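Haloacid dehalogenase-like hydrolase (Bacteroides thetaiotaomicron, PDB 2RBK) probably acts as a magnesium-dependent phosphatase of the haloacid dehalogenase superfamily, its active site holding a magnesium ion and a vanadium oxide that mimics the phosphoryl-transfer transition state. Local coordinates at residues A[71-74]-A[80-83]. Sequence-based numbering, arbitrary orientation. Where two conformers were deposited one is given.
Sequences AYCF and IYKS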
loop_
_atom_site.group_PDB
_atom_site.type_symbol
_atom_site.label_atom_id
_atom_site.label_comp_id
_atom_site.label_asym_id
_atom_site.label_seq_id
_atom_site.Cartn_x
_atom_site.Cartn_y
_atom_site.Cartn_z
ATOM N N ALA A 71 7.175 -4.970 -1.592
ATOM C CA ALA A 71 8.217 -5.777 -0.956
ATOM C C ALA A 71 7.750 -7.172 -0.560
ATOM O O ALA A 71 8.560 -8.022 -0.160
ATOM C CB ALA A 71 8.796 -5.075 0.263
ATOM N N TYR A 72 6.452 -7.491 -0.688
ATOM C CA TYR A 72 5.972 -8.808 -0.339
ATOM C C TYR A 72 4.728 -9.118 -1.185
ATOM O O TYR A 72 3.665 -8.528 -0.931
ATOM C CB TYR A 72 5.720 -8.952 1.149
ATOM C CG TYR A 72 5.513 -10.356 1.603
ATOM C CD1 TYR A 72 6.624 -11.123 1.924
ATOM C CD2 TYR A 72 4.252 -10.872 1.748
ATOM C CE1 TYR A 72 6.484 -12.416 2.344
ATOM C CE2 TYR A 72 4.116 -12.173 2.181
ATOM C CZ TYR A 72 5.215 -12.950 2.488
ATOM O OH TYR A 72 5.052 -14.235 2.980
ATOM N N CYS A 73 4.860 -9.976 -2.195
ATOM C CA CYS A 73 3.808 -10.219 -3.148
ATOM C C CYS A 73 3.451 -11.692 -3.174
ATOM O O CYS A 73 4.366 -12.535 -3.170
ATOM C CB CYS A 73 4.248 -9.781 -4.536
ATOM S SG CYS A 73 4.692 -8.034 -4.694
ATOM N N PHE A 74 2.149 -12.007 -3.237
ATOM C CA PHE A 74 1.732 -13.404 -3.211
ATOM C C PHE A 74 0.425 -13.585 -3.981
ATOM O O PHE A 74 -0.362 -12.664 -4.138
ATOM C CB PHE A 74 1.629 -13.950 -1.785
ATOM C CG PHE A 74 0.758 -13.135 -0.864
ATOM C CD1 PHE A 74 -0.597 -13.455 -0.677
ATOM C CD2 PHE A 74 1.267 -12.050 -0.145
ATOM C CE1 PHE A 74 -1.384 -12.695 0.195
ATOM C CE2 PHE A 74 0.496 -11.329 0.734
ATOM C CZ PHE A 74 -0.849 -11.663 0.910
ATOM N N ILE A 80 5.434 -14.846 -4.520
ATOM C CA ILE A 80 6.068 -14.674 -5.838
ATOM C C ILE A 80 7.235 -13.738 -5.828
ATOM O O ILE A 80 8.044 -13.755 -6.781
ATOM C CB ILE A 80 5.034 -14.316 -6.919
ATOM C CG1 ILE A 80 4.447 -12.909 -6.728
ATOM C CG2 ILE A 80 3.956 -15.381 -7.040
ATOM C CD1 ILE A 80 3.672 -12.411 -7.894
ATOM N N TYR A 81 7.374 -12.902 -4.795
ATOM C CA TYR A 81 8.467 -11.963 -4.677
ATOM C C TYR A 81 8.489 -11.437 -3.252
ATOM O O TYR A 81 7.437 -11.147 -2.687
ATOM C CB TYR A 81 8.353 -10.762 -5.656
ATOM C CG TYR A 81 9.426 -9.742 -5.420
ATOM C CD1 TYR A 81 10.762 -9.971 -5.724
ATOM C CD2 TYR A 81 9.117 -8.529 -4.815
ATOM C CE1 TYR A 81 11.741 -9.050 -5.453
ATOM C CE2 TYR A 81 10.098 -7.610 -4.520
ATOM C CZ TYR A 81 11.421 -7.851 -4.847
ATOM O OH TYR A 81 12.413 -6.947 -4.616
ATOM N N LYS A 82 9.677 -11.265 -2.686
ATOM C CA LYS A 82 9.821 -10.558 -1.418
ATOM C C LYS A 82 11.202 -9.926 -1.385
ATOM O O LYS A 82 12.070 -10.240 -2.214
ATOM C CB LYS A 82 9.590 -11.459 -0.219
ATOM C CG LYS A 82 10.367 -12.758 -0.151
ATOM C CD LYS A 82 10.263 -13.414 1.210
ATOM C CE LYS A 82 11.357 -14.422 1.504
ATOM N NZ LYS A 82 11.069 -15.503 2.476
ATOM N N SER A 83 11.375 -9.045 -0.415
ATOM C CA SER A 83 12.634 -8.377 -0.238
ATOM C C SER A 83 12.866 -8.086 1.240
ATOM O O SER A 83 11.987 -8.266 2.056
ATOM C CB SER A 83 12.705 -7.046 -1.037
ATOM O OG SER A 83 11.772 -6.137 -0.511
#
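Strands 72-75 and 78-82 pair here as an antiparallel beta hairpin at one margin of the central mixed sheet, with Cys73 and Tyr81 as the hydrogen-bonded pair and Tyr72 and Lys82 as the non-hydrogen-bonded one. The Cys73 N-H gives a nearly straight bond to Tyr81 O (2.9 Å, 170° at the hydrogen). In return Cys73 O takes Ile80 N at 2.9 Å and, weakly, Tyr81 N at 3.4 Å, so one carbonyl serves two successive amides. This doubling marks a classic beta bulge: Ile80 and Tyr81 both face Cys73. In the Rossmann-like core of this HAD-type fold the hairpin extends the sheet beyond strand 64-67, and 78-82 forms one of its two edge strands within this chain. Next to the bulge, CG1 of Ile80 packs against Cys73 CB at 3.8 Å, while the Cys73 sulfur approaches the rim of the Tyr81 ring almost level with it. On the other face Tyr72 and Lys82 run side by side; with CG anti to the backbone N (chi1 -167°), the Tyr72 ring brings CD1 to 3.7 Å from Lys82 CB. Both polar ends reach Glu109, Tyr72 OH by a hydrogen bond and, in the conformer given, Lys82 NZ by a salt bridge. At the hairpin's open end, Ser83 N bonds weakly to Ala71 O (3.0 Å), and Ser83 OG, touching Ala71 CB, shares the Asp186 carboxylate with Tyr81 OH.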